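Local coordinates for protein xylulose kinase (Escherichia coli, PDB 2ITM) that catalyses the ATP-dependent phosphorylation of D-xylulose to D-xylulose 5-phosphate and, less efficiently, that of 1-deoxy-D-xylulose, at residues 1-5 against 15-19; 65-71 against 221-227; 108-112 against 187-192; 246-250 against 384-389; 328-333 against 471-476. One frame throughout, in Å; residues are numbered along the deposited sequence.

Contact 1: residues 1-5 against 15-19; sequences MYIGI and ILLNE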
# COMPACT_ATOMS: atom_id res chain seq x y z
N MET A 1 -34.04 26.81 33.46
CA MET A 1 -33.43 26.18 32.31
C MET A 1 -32.01 26.69 32.09
O MET A 1 -31.58 27.61 32.75
CB MET A 1 -34.27 26.41 31.07
CG MET A 1 -35.74 26.07 31.24
SD MET A 1 -36.19 24.48 30.56
CE MET A 1 -35.79 24.76 28.84
N TYR A 2 -31.30 26.06 31.16
CA TYR A 2 -29.91 26.36 30.91
C TYR A 2 -29.54 26.33 29.43
O TYR A 2 -30.11 25.57 28.66
CB TYR A 2 -28.99 25.46 31.74
CG TYR A 2 -29.42 25.39 33.16
CD1 TYR A 2 -30.26 24.39 33.60
CD2 TYR A 2 -29.04 26.36 34.07
CE1 TYR A 2 -30.69 24.34 34.90
CE2 TYR A 2 -29.46 26.32 35.36
CZ TYR A 2 -30.29 25.30 35.78
OH TYR A 2 -30.70 25.26 37.07
N ILE A 3 -28.60 27.19 29.04
CA ILE A 3 -28.00 27.18 27.71
C ILE A 3 -26.53 26.78 27.76
O ILE A 3 -25.77 27.27 28.58
CB ILE A 3 -28.14 28.55 27.03
CG1 ILE A 3 -29.60 28.93 26.85
CG2 ILE A 3 -27.40 28.58 25.71
CD1 ILE A 3 -30.28 28.17 25.79
N GLY A 4 -26.15 25.89 26.86
CA GLY A 4 -24.77 25.68 26.50
C GLY A 4 -24.48 26.01 25.05
O GLY A 4 -25.21 25.59 24.16
N ILE A 5 -23.43 26.78 24.83
CA ILE A 5 -22.90 27.07 23.50
C ILE A 5 -21.55 26.40 23.29
O ILE A 5 -20.66 26.49 24.12
CB ILE A 5 -22.74 28.57 23.31
CG1 ILE A 5 -24.03 29.31 23.62
CG2 ILE A 5 -22.28 28.87 21.91
CD1 ILE A 5 -23.84 30.77 23.82
N ILE A 15 -27.50 24.41 22.86
CA ILE A 15 -28.49 23.54 23.47
C ILE A 15 -29.26 24.17 24.61
O ILE A 15 -28.79 25.11 25.26
CB ILE A 15 -27.84 22.23 23.95
CG1 ILE A 15 -27.00 22.46 25.19
CG2 ILE A 15 -27.08 21.55 22.83
CD1 ILE A 15 -26.63 21.19 25.89
N LEU A 16 -30.45 23.64 24.84
CA LEU A 16 -31.31 24.07 25.93
C LEU A 16 -31.52 22.92 26.89
O LEU A 16 -32.14 21.94 26.50
CB LEU A 16 -32.62 24.53 25.36
CG LEU A 16 -33.45 25.60 26.04
CD1 LEU A 16 -34.89 25.22 26.09
CD2 LEU A 16 -32.96 26.03 27.38
N LEU A 17 -31.04 23.07 28.12
CA LEU A 17 -31.23 22.05 29.14
C LEU A 17 -32.38 22.44 30.04
O LEU A 17 -32.52 23.59 30.41
CB LEU A 17 -29.98 21.90 30.00
CG LEU A 17 -28.78 21.05 29.63
CD1 LEU A 17 -28.02 20.71 30.87
CD2 LEU A 17 -29.19 19.79 28.89
N ASN A 18 -33.18 21.46 30.43
CA ASN A 18 -34.19 21.65 31.45
C ASN A 18 -33.67 21.62 32.88
O ASN A 18 -32.49 21.40 33.11
CB ASN A 18 -35.34 20.65 31.26
CG ASN A 18 -34.90 19.21 31.46
OD1 ASN A 18 -35.51 18.31 30.93
ND2 ASN A 18 -33.86 19.01 32.22
N GLU A 19 -34.56 21.84 33.83
CA GLU A 19 -34.19 21.75 35.23
C GLU A 19 -33.53 20.42 35.56
O GLU A 19 -32.58 20.37 36.31
CB GLU A 19 -35.40 21.99 36.13
CG GLU A 19 -36.42 22.95 35.54
CD GLU A 19 -37.07 22.42 34.29
OE1 GLU A 19 -36.96 23.07 33.24
OE2 GLU A 19 -37.69 21.34 34.34

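Contact 2: residues 65-71 against 221-227; sequences LQDVKAL and GMATVPV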
# COMPACT_ATOMS: atom_id res chain seq x y z
N LEU A 65 -36.71 30.93 25.54
CA LEU A 65 -35.52 30.95 26.36
C LEU A 65 -35.70 31.88 27.54
O LEU A 65 -34.75 32.19 28.25
CB LEU A 65 -34.34 31.40 25.51
CG LEU A 65 -34.17 30.65 24.20
CD1 LEU A 65 -32.92 31.12 23.47
CD2 LEU A 65 -34.14 29.17 24.45
N GLN A 66 -36.93 32.34 27.73
CA GLN A 66 -37.22 33.31 28.76
C GLN A 66 -37.07 32.76 30.17
O GLN A 66 -37.02 33.51 31.12
CB GLN A 66 -38.61 33.92 28.58
CG GLN A 66 -38.75 34.92 27.43
CD GLN A 66 -37.98 36.21 27.65
OE1 GLN A 66 -38.18 37.19 26.93
NE2 GLN A 66 -37.10 36.22 28.64
N ASP A 67 -36.98 31.44 30.30
CA ASP A 67 -36.77 30.81 31.60
C ASP A 67 -35.37 30.26 31.82
O ASP A 67 -35.12 29.57 32.80
CB ASP A 67 -37.79 29.70 31.83
CG ASP A 67 -39.19 30.22 32.04
OD1 ASP A 67 -39.44 30.85 33.08
OD2 ASP A 67 -40.08 30.05 31.21
N VAL A 68 -34.45 30.57 30.92
CA VAL A 68 -33.05 30.29 31.15
C VAL A 68 -32.51 31.09 32.33
O VAL A 68 -32.76 32.27 32.45
CB VAL A 68 -32.21 30.54 29.90
CG1 VAL A 68 -30.75 30.33 30.17
CG2 VAL A 68 -32.67 29.66 28.78
N LYS A 69 -31.74 30.43 33.18
CA LYS A 69 -31.26 31.00 34.41
C LYS A 69 -29.75 31.24 34.40
O LYS A 69 -29.24 32.10 35.10
CB LYS A 69 -31.63 30.12 35.58
CG LYS A 69 -33.10 29.78 35.64
CD LYS A 69 -33.44 28.94 36.85
CE LYS A 69 -34.88 28.42 36.79
NZ LYS A 69 -35.22 27.46 37.87
N ALA A 70 -29.04 30.45 33.60
CA ALA A 70 -27.62 30.66 33.37
C ALA A 70 -27.16 30.17 32.01
O ALA A 70 -27.81 29.34 31.39
CB ALA A 70 -26.80 30.02 34.46
N LEU A 71 -26.03 30.70 31.55
CA LEU A 71 -25.48 30.34 30.25
C LEU A 71 -23.98 30.04 30.29
O LEU A 71 -23.21 30.75 30.90
CB LEU A 71 -25.77 31.42 29.22
CG LEU A 71 -25.24 31.19 27.82
CD1 LEU A 71 -26.07 31.89 26.77
CD2 LEU A 71 -23.81 31.64 27.74
N GLY A 221 -34.21 36.87 23.30
CA GLY A 221 -35.43 36.57 24.02
C GLY A 221 -35.14 35.96 25.37
O GLY A 221 -35.75 34.98 25.76
N MET A 222 -34.20 36.55 26.08
CA MET A 222 -33.89 36.09 27.41
C MET A 222 -33.56 37.20 28.39
O MET A 222 -33.37 38.34 28.01
CB MET A 222 -32.83 34.98 27.40
CG MET A 222 -31.52 35.33 26.74
SD MET A 222 -30.68 33.91 26.01
CE MET A 222 -30.25 33.05 27.50
N ALA A 223 -33.50 36.84 29.67
CA ALA A 223 -33.02 37.74 30.72
C ALA A 223 -31.52 38.00 30.63
O ALA A 223 -30.80 37.23 30.03
CB ALA A 223 -33.38 37.18 32.07
N THR A 224 -31.06 39.08 31.25
CA THR A 224 -29.63 39.37 31.34
C THR A 224 -28.94 38.35 32.22
O THR A 224 -28.44 38.66 33.28
CB THR A 224 -29.36 40.78 31.87
OG1 THR A 224 -30.01 40.97 33.12
CG2 THR A 224 -29.97 41.81 30.98
N VAL A 225 -28.93 37.11 31.74
CA VAL A 225 -28.58 35.94 32.52
C VAL A 225 -27.07 35.88 32.81
O VAL A 225 -26.27 36.34 32.02
CB VAL A 225 -29.03 34.68 31.76
CG1 VAL A 225 -27.90 33.75 31.48
CG2 VAL A 225 -30.19 34.02 32.44
N PRO A 226 -26.70 35.29 33.94
CA PRO A 226 -25.29 35.14 34.30
C PRO A 226 -24.54 34.17 33.40
O PRO A 226 -25.09 33.17 32.98
CB PRO A 226 -25.35 34.60 35.72
CG PRO A 226 -26.77 34.47 36.06
CD PRO A 226 -27.56 34.49 34.83
N VAL A 227 -23.29 34.50 33.09
CA VAL A 227 -22.49 33.70 32.18
C VAL A 227 -21.28 33.12 32.90
O VAL A 227 -20.55 33.85 33.54
CB VAL A 227 -21.99 34.52 31.01
CG1 VAL A 227 -21.09 33.70 30.13
CG2 VAL A 227 -23.14 35.12 30.24
O HOH W 1 -33.55 33.75 30.34
O HOH W 2 -37.33 33.44 24.06

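Contact 3: residues 108-112 against 187-192; sequences LEARV and VMLQAC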
# COMPACT_ATOMS: atom_id res chain seq x y z
N LEU A 108 10.87 29.79 21.02
CA LEU A 108 10.31 29.98 22.32
C LEU A 108 10.86 29.04 23.34
O LEU A 108 11.11 29.41 24.42
CB LEU A 108 8.81 29.89 22.25
CG LEU A 108 7.99 30.98 22.88
CD1 LEU A 108 6.70 30.49 23.43
CD2 LEU A 108 8.75 31.73 23.90
N GLU A 109 11.06 27.81 22.98
CA GLU A 109 11.59 26.81 23.89
C GLU A 109 13.05 27.04 24.19
O GLU A 109 13.52 26.69 25.24
CB GLU A 109 11.31 25.41 23.41
CG GLU A 109 9.95 24.92 23.83
CD GLU A 109 9.59 23.52 23.37
OE1 GLU A 109 8.59 23.01 23.83
OE2 GLU A 109 10.28 22.94 22.54
N ALA A 110 13.75 27.67 23.26
CA ALA A 110 15.12 28.01 23.46
C ALA A 110 15.18 29.20 24.40
O ALA A 110 15.97 29.25 25.30
CB ALA A 110 15.75 28.34 22.18
N ARG A 111 14.31 30.16 24.16
CA ARG A 111 14.22 31.36 24.98
C ARG A 111 13.83 31.02 26.39
O ARG A 111 14.39 31.53 27.28
CB ARG A 111 13.17 32.29 24.44
CG ARG A 111 13.61 33.37 23.57
CD ARG A 111 12.45 34.19 23.08
NE ARG A 111 12.64 34.70 21.74
CZ ARG A 111 12.05 35.75 21.26
NH1 ARG A 111 11.19 36.41 21.99
NH2 ARG A 111 12.31 36.16 20.04
N VAL A 112 12.86 30.17 26.59
CA VAL A 112 12.44 29.82 27.93
C VAL A 112 12.69 28.38 28.26
O VAL A 112 11.85 27.56 28.16
CB VAL A 112 11.00 30.20 28.20
CG1 VAL A 112 10.71 30.14 29.61
CG2 VAL A 112 10.72 31.53 27.71
N VAL A 187 7.07 34.98 33.06
CA VAL A 187 8.17 34.50 32.24
C VAL A 187 7.73 34.21 30.81
O VAL A 187 8.34 34.63 29.86
CB VAL A 187 8.78 33.21 32.82
CG1 VAL A 187 9.87 32.69 31.95
CG2 VAL A 187 9.29 33.48 34.21
N MET A 188 6.64 33.48 30.67
CA MET A 188 6.17 33.07 29.37
C MET A 188 5.68 34.26 28.55
O MET A 188 5.87 34.32 27.35
CB MET A 188 5.11 31.98 29.50
CG MET A 188 5.64 30.63 29.94
SD MET A 188 6.98 29.98 28.95
CE MET A 188 6.16 29.82 27.39
N LEU A 189 5.07 35.25 29.24
CA LEU A 189 4.49 36.42 28.61
C LEU A 189 5.54 37.39 28.16
O LEU A 189 5.54 37.84 27.03
CB LEU A 189 3.53 37.13 29.56
CG LEU A 189 2.17 36.49 29.82
CD1 LEU A 189 1.62 36.80 31.19
CD2 LEU A 189 1.18 36.86 28.74
N GLN A 190 6.46 37.70 29.05
CA GLN A 190 7.62 38.51 28.70
C GLN A 190 8.31 38.01 27.45
O GLN A 190 8.63 38.77 26.56
CB GLN A 190 8.59 38.56 29.87
CG GLN A 190 8.64 39.91 30.56
CD GLN A 190 8.39 39.83 32.05
OE1 GLN A 190 8.80 38.89 32.71
NE2 GLN A 190 7.73 40.85 32.59
N ALA A 191 8.52 36.70 27.40
CA ALA A 191 9.26 36.06 26.31
C ALA A 191 8.58 36.28 24.99
O ALA A 191 9.19 36.13 23.94
CB ALA A 191 9.42 34.60 26.58
N CYS A 192 7.30 36.62 25.03
CA CYS A 192 6.56 36.93 23.84
C CYS A 192 6.33 38.43 23.73
O CYS A 192 5.63 38.89 22.85
CB CYS A 192 5.22 36.19 23.84
SG CYS A 192 5.32 34.40 23.98

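Contact 4: residues 246-250 against 384-389; sequences ANQAM and GIKPQS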
# COMPACT_ATOMS: atom_id res chain seq x y z
N ALA A 246 -9.92 12.65 39.98
CA ALA A 246 -8.67 11.98 39.71
C ALA A 246 -8.83 10.54 39.24
O ALA A 246 -9.53 9.74 39.85
CB ALA A 246 -7.78 12.03 40.91
N ASN A 247 -8.16 10.23 38.13
CA ASN A 247 -8.16 8.91 37.53
C ASN A 247 -9.45 8.49 36.84
O ASN A 247 -9.57 7.36 36.42
CB ASN A 247 -7.72 7.85 38.53
CG ASN A 247 -6.34 8.13 39.11
OD1 ASN A 247 -5.36 8.17 38.39
ND2 ASN A 247 -6.28 8.33 40.41
N GLN A 248 -10.40 9.40 36.71
CA GLN A 248 -11.44 9.22 35.71
C GLN A 248 -10.90 9.45 34.31
O GLN A 248 -10.16 10.38 34.08
CB GLN A 248 -12.64 10.12 35.99
CG GLN A 248 -13.40 9.78 37.25
CD GLN A 248 -14.61 10.66 37.44
OE1 GLN A 248 -14.53 11.73 37.99
NE2 GLN A 248 -15.75 10.17 37.00
N ALA A 249 -11.27 8.57 33.40
CA ALA A 249 -10.74 8.60 32.05
C ALA A 249 -11.79 8.22 31.03
O ALA A 249 -12.60 7.33 31.27
CB ALA A 249 -9.55 7.70 31.93
N MET A 250 -11.75 8.90 29.89
CA MET A 250 -12.62 8.60 28.78
C MET A 250 -11.85 8.46 27.48
O MET A 250 -10.88 9.16 27.25
CB MET A 250 -13.72 9.64 28.64
CG MET A 250 -13.24 11.00 28.18
SD MET A 250 -14.43 12.34 28.33
CE MET A 250 -15.33 12.14 26.83
N GLY A 384 1.35 8.88 34.99
CA GLY A 384 0.87 8.81 36.35
C GLY A 384 -0.64 8.75 36.47
O GLY A 384 -1.20 9.17 37.46
N ILE A 385 -1.31 8.22 35.45
CA ILE A 385 -2.75 8.02 35.50
C ILE A 385 -3.07 6.55 35.70
O ILE A 385 -2.52 5.70 35.03
CB ILE A 385 -3.41 8.53 34.20
CG1 ILE A 385 -3.08 10.00 33.95
CG2 ILE A 385 -4.90 8.33 34.24
CD1 ILE A 385 -4.04 10.95 34.57
N LYS A 386 -3.97 6.26 36.62
CA LYS A 386 -4.37 4.89 36.88
C LYS A 386 -5.87 4.72 37.04
O LYS A 386 -6.41 4.85 38.12
CB LYS A 386 -3.63 4.34 38.10
CG LYS A 386 -3.96 2.90 38.47
CD LYS A 386 -3.81 1.96 37.31
CE LYS A 386 -5.13 1.29 36.98
NZ LYS A 386 -5.38 1.18 35.51
N PRO A 387 -6.53 4.42 35.93
CA PRO A 387 -7.99 4.35 35.91
C PRO A 387 -8.52 3.03 36.46
O PRO A 387 -7.93 2.00 36.22
CB PRO A 387 -8.32 4.49 34.42
CG PRO A 387 -7.10 4.14 33.72
CD PRO A 387 -5.95 4.51 34.59
N GLN A 388 -9.61 3.09 37.18
CA GLN A 388 -10.36 1.89 37.53
C GLN A 388 -11.10 1.36 36.33
O GLN A 388 -11.24 0.16 36.13
CB GLN A 388 -11.37 2.20 38.61
CG GLN A 388 -10.87 2.99 39.78
CD GLN A 388 -11.98 3.34 40.74
OE1 GLN A 388 -12.87 2.54 40.97
NE2 GLN A 388 -11.93 4.53 41.29
N SER A 389 -11.61 2.29 35.54
CA SER A 389 -12.24 1.96 34.29
C SER A 389 -11.98 3.08 33.29
O SER A 389 -11.58 4.15 33.67
CB SER A 389 -13.73 1.75 34.48
OG SER A 389 -14.12 0.45 34.11
O HOH W 3 -3.44 10.43 38.42
O HOH W 4 -11.14 5.48 36.77

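Contact 5: residues 328-333 against 471-476; sequences WFLPYL and TFRRLY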
# COMPACT_ATOMS: atom_id res chain seq x y z
N TRP A 328 -0.73 -7.34 9.01
CA TRP A 328 -0.54 -6.27 9.96
C TRP A 328 -1.00 -4.92 9.39
O TRP A 328 -0.49 -4.46 8.39
CB TRP A 328 0.91 -6.21 10.43
CG TRP A 328 1.38 -7.50 11.01
CD1 TRP A 328 1.93 -8.53 10.33
CD2 TRP A 328 1.32 -7.90 12.37
NE1 TRP A 328 2.23 -9.55 11.19
CE2 TRP A 328 1.86 -9.19 12.45
CE3 TRP A 328 0.88 -7.29 13.55
CZ2 TRP A 328 1.95 -9.88 13.65
CZ3 TRP A 328 0.97 -7.98 14.72
CH2 TRP A 328 1.51 -9.25 14.77
N PHE A 329 -1.95 -4.30 10.07
CA PHE A 329 -2.37 -2.95 9.73
C PHE A 329 -1.73 -1.95 10.67
O PHE A 329 -1.92 -2.01 11.87
CB PHE A 329 -3.90 -2.83 9.76
CG PHE A 329 -4.41 -1.47 9.41
CD1 PHE A 329 -4.31 -0.97 8.13
CD2 PHE A 329 -5.04 -0.69 10.36
CE1 PHE A 329 -4.80 0.26 7.82
CE2 PHE A 329 -5.52 0.54 10.05
CZ PHE A 329 -5.39 1.02 8.78
N LEU A 330 -0.96 -1.02 10.12
CA LEU A 330 -0.33 -0.00 10.92
C LEU A 330 -0.89 1.39 10.62
O LEU A 330 -0.57 1.99 9.61
CB LEU A 330 1.19 -0.06 10.78
CG LEU A 330 1.86 -1.43 10.84
CD1 LEU A 330 3.17 -1.44 10.14
CD2 LEU A 330 2.01 -1.94 12.23
N PRO A 331 -1.73 1.87 11.52
CA PRO A 331 -2.34 3.18 11.34
C PRO A 331 -1.51 4.26 12.00
O PRO A 331 -1.18 4.17 13.16
CB PRO A 331 -3.66 3.03 12.03
CG PRO A 331 -3.41 2.05 13.11
CD PRO A 331 -2.16 1.27 12.77
N TYR A 332 -1.16 5.24 11.22
CA TYR A 332 -0.36 6.31 11.67
C TYR A 332 -1.12 7.59 11.83
O TYR A 332 -1.62 8.16 10.90
CB TYR A 332 0.84 6.51 10.77
CG TYR A 332 1.83 5.41 10.84
CD1 TYR A 332 1.74 4.33 10.03
CD2 TYR A 332 2.85 5.46 11.72
CE1 TYR A 332 2.63 3.35 10.09
CE2 TYR A 332 3.73 4.49 11.79
CZ TYR A 332 3.62 3.42 10.98
OH TYR A 332 4.51 2.45 11.06
N LEU A 333 -1.16 8.03 13.05
CA LEU A 333 -1.85 9.23 13.38
C LEU A 333 -1.06 10.46 13.07
O LEU A 333 -0.01 10.68 13.59
CB LEU A 333 -2.27 9.24 14.83
CG LEU A 333 -2.99 10.48 15.27
CD1 LEU A 333 -4.42 10.34 15.05
CD2 LEU A 333 -2.66 10.63 16.69
N THR A 471 4.89 -7.16 18.64
CA THR A 471 5.23 -7.23 17.24
C THR A 471 4.79 -5.97 16.49
O THR A 471 5.55 -5.38 15.76
CB THR A 471 4.65 -8.50 16.61
OG1 THR A 471 5.42 -9.62 17.03
CG2 THR A 471 4.85 -8.48 15.13
N PHE A 472 3.54 -5.57 16.71
CA PHE A 472 3.02 -4.29 16.25
C PHE A 472 3.93 -3.09 16.55
O PHE A 472 4.24 -2.35 15.67
CB PHE A 472 1.61 -4.05 16.80
CG PHE A 472 1.07 -2.68 16.53
CD1 PHE A 472 0.40 -2.40 15.37
CD2 PHE A 472 1.24 -1.67 17.45
CE1 PHE A 472 -0.09 -1.15 15.14
CE2 PHE A 472 0.76 -0.42 17.21
CZ PHE A 472 0.09 -0.16 16.06
N ARG A 473 4.32 -2.93 17.80
CA ARG A 473 5.17 -1.85 18.22
C ARG A 473 6.51 -1.86 17.49
O ARG A 473 7.01 -0.82 17.14
CB ARG A 473 5.42 -1.89 19.72
CG ARG A 473 4.30 -1.31 20.52
CD ARG A 473 4.56 -1.18 21.99
NE ARG A 473 4.95 -2.43 22.61
CZ ARG A 473 4.15 -3.19 23.31
NH1 ARG A 473 2.89 -2.86 23.50
NH2 ARG A 473 4.61 -4.31 23.84
N ARG A 474 7.08 -3.04 17.31
CA ARG A 474 8.31 -3.22 16.56
C ARG A 474 8.16 -2.74 15.13
O ARG A 474 8.93 -1.93 14.66
CB ARG A 474 8.70 -4.70 16.56
CG ARG A 474 10.17 -5.00 16.36
CD ARG A 474 10.47 -6.23 15.50
NE ARG A 474 9.63 -7.38 15.80
CZ ARG A 474 9.42 -7.86 17.02
NH1 ARG A 474 9.98 -7.28 18.07
NH2 ARG A 474 8.65 -8.90 17.18
N LEU A 475 7.15 -3.25 14.45
CA LEU A 475 6.87 -2.87 13.09
C LEU A 475 6.54 -1.39 12.95
O LEU A 475 7.04 -0.73 12.06
CB LEU A 475 5.75 -3.72 12.51
CG LEU A 475 5.97 -5.19 12.16
CD1 LEU A 475 4.74 -5.79 11.56
CD2 LEU A 475 7.15 -5.37 11.24
N TYR A 476 5.68 -0.87 13.83
CA TYR A 476 5.27 0.53 13.79
C TYR A 476 6.49 1.44 13.86
O TYR A 476 6.69 2.30 13.02
CB TYR A 476 4.31 0.81 14.94
CG TYR A 476 3.72 2.20 15.01
CD1 TYR A 476 2.48 2.48 14.46
CD2 TYR A 476 4.38 3.22 15.65
CE1 TYR A 476 1.94 3.74 14.53
CE2 TYR A 476 3.85 4.47 15.72
CZ TYR A 476 2.63 4.73 15.16
OH TYR A 476 2.10 5.98 15.23
O HOH W 5 -0.90 6.03 15.28

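Contact 1: residues 1-5 against 15-19
L16 turns its branched end toward the facing strand, where its CD2 lies 3.2 Å from Y2 O and 3.8 Å from I3 CD1. The I3 chain crosses it at a slant, and I3 CD1 also packs against I15 O at 3.4 Å. M1 CE also falls on the L16 methyls, but too close for its modelled position to be relied on. The bend at chi2 brings M1 SD to 3.6 Å from N18 CA; beyond it lies the carboxylate of E19, a poorly ordered side chain. These strands, 2-7 and 11-17, form the antiparallel beta hairpin that opens the actin-like N-terminal domain of this FGGY kinase. Y2 and L17 exchange two backbone hydrogen bonds, L17 N to Y2 O being the shorter at 2.7 Å, while G4 and I15 form a second such pair and I3 with L16 the non-hydrogen-bonded pair between them. Y2, I15 and L17 project on the face opposite that of I3 and L16. There the Y2 and L17 side chains meet through their CB atoms, and N18 O lies in the plane of the Y2 ring at its edge, 3.8 Å from CD1. I15 places CG1 between its own N and carbonyl carbon (chi1 73°), over the bare backbone of G4 and 3.7 Å from G4 O. Helix 424-436 covers this face through Q433 and A436 on Y2 and through A429 and R430 on L17; I3 and L16 pack on V68 on the other.

Contact 2: residues 65-71 against 221-227
V225 points at the segment 65-71, its CG1 3.9 Å from L71 CB and its CG2 lying over the carbonyl oxygens of V68 and K69. M222 extends its thioether, bent at chi3, until CE meets V68 CG1 at 3.8 Å on a slanting approach. Further along, L71 and V227 lie side by side and point the same way, CD2 to CG1 4.2 Å. The direct hydrogen bond runs from L71 N to P226 O (3.0 Å, 159°), with V227 CA close to L71 O, where strands 70-75 and 226-232 begin to pair in the sheet of the N-terminal domain. Two waters fill in before that point. One donates to L65 O and V68 O and accepts from A223 N; the other accepts from L65 N and donates to G221 O (2.8 Å). A type I turn from L65 to V68 and the Schellman motif at G221, closing helix 214-220, shape the two backbones here. Behind L71 stand I3 and I5 of strand 2-7, while L212 packs on both M222 and V227. Carbonyls and amides too far apart to bond directly are thus satisfied through water, and the apolar side chains beside them supply the dry part of the seam.

Contact 3: residues 108-112 against 187-192
V112 holds CG1 anti to its backbone N (chi1 -166°), which splits its two methyls between separate partners: CG1 goes to V187 CG1 at 3.6 Å and to M188 SD at 3.8 Å, CG2 to A191 CB at 3.5 Å. M188 curls at chi2 and chi3, folding its thioether back so that SD comes against V112 at a slant and CE turns to L108 CD1, 4.1 Å away. L108 spreads its fork over the same partner segment, with CD2 on A191 CB at 4.0 Å and CD1 shared between M188 CE and C192 SG. The A191 methyl therefore sits between V112 and L108, one carbon that both residues touch. All of this is carbon and sulfur packing between the end of helix 102-111, where V112 is the first residue to leave the helical path, and the short helix 186-190 with the residues after it. The polar link lies at the margin: R111, bent at chi3, brings NH1 near A191 O at the edge of its guanidinium group, 2.8 Å away, but with an N-H...O angle of 129° the bond is weak. Helix 128-138 forms a third wall, its A129 touching both L108 and C192 and its L133 touching R111 and C192. On another side S115, at the start of helix 115-119, packs on M188, and R116 in that helix forms a salt bridge with E109, so four helices meet around the contact.

Contact 4: residues 246-250 against 384-389
N247 grips the loop 384-389 just where that loop leaves helix 358-381 to enter strand 390-393, which runs parallel to strand 249-253 in the mixed sheet of the actin-like C-terminal domain. Among the hydrogen bonds, the direct one goes from K386 N to N247 OD1, 3.0 Å long and nearly straight at the hydrogen (169°), though the donor stands above the carbonyl plane of the amide and not on a lone pair. The same oxygen takes a second bond from a water that also donates to G384 O (2.7 Å), so OD1 ties down both K386 N and, through water, G384 O. Another water joins N247 O to Q388 N (2.9 Å from the latter). A weaker CA-H...O contact brings P387 CA to 3.4 Å from N247 O, close to that water bridge. Apolar contact is slight: A249 CB meets P387 CB at 4.2 Å, with A261 of strand 257-262 touching both A249 and I385. S389 directs its OG elsewhere, to Q413. Within the loop, K386 doubles back on the residue that follows it, and its NZ donates to P387 O over 2.8 Å, in the carbonyl plane and on a lone pair.

Contact 5: residues 328-333 against 471-476
Strand 328-333 passes over helix residues 471-476 with the segment axes 9.4 Å apart at 57°, bringing L330 and Y476 close together. The strand pairs with 345-353 in a two-stranded antiparallel sheet of the C-terminal domain, and the helix, 459-479, which lies near the end of the chain, packs against one side of this sheet. At one end, a single face of the W328 indole receives two aliphatic groups in CH-pi contacts: T471 CG2 over the six-membered ring, 3.8 Å from its centroid, and L475 CD1 over the five-membered ring, 4.1 Å from its centroid. In the middle, L330 slides past F472 in the opposite direction, CD2 to CD1 3.6 Å, and crosses L475 at about a right angle. The F472 ring turns its edge to the strand, with F329 O and P331 CD near its plane, while Y371 of helix 358-381 meets the same ring. At the far end, Y476 carries CG anti to its backbone N (chi1 -177°), which lays its ring along the strand and into an offset stack with Y332; the centroids are 4.3 Å apart and the planes 18° from parallel. Each tyrosine hydroxyl reaches back across the contact. A water 3.0 Å from Y476 OH also bonds P331 O and L333 N. The Y332 hydroxyl instead goes to the helix backbone, donating to Y476 O over 2.9 Å in the carbonyl plane, on a lone pair.

How the contacts relate
Contacts 1 and 2 belong to one sheet of the N-terminal domain: strands 2-7 and 70-75 are neighbours, M1 O and K69 N probably bond, and their centres are about 9 Å apart. Contacts 1 and 5 are buried, while contacts 2, 3 and 4 are only partly so. Contact 1 is a regular hairpin ladder, whereas contact 2 is partly joined by water. Contact 3, nested in the chain loop closed by contact 2, lies about 41 Å from it between centres and joins apolar side chains between helices. Contacts 4 and 5 cross along the chain: contact 4 is polar and hydrated at the entry to a sheet, contact 5 aromatic. Contacts 1 and 5 stand on opposite sides of the chain's centre.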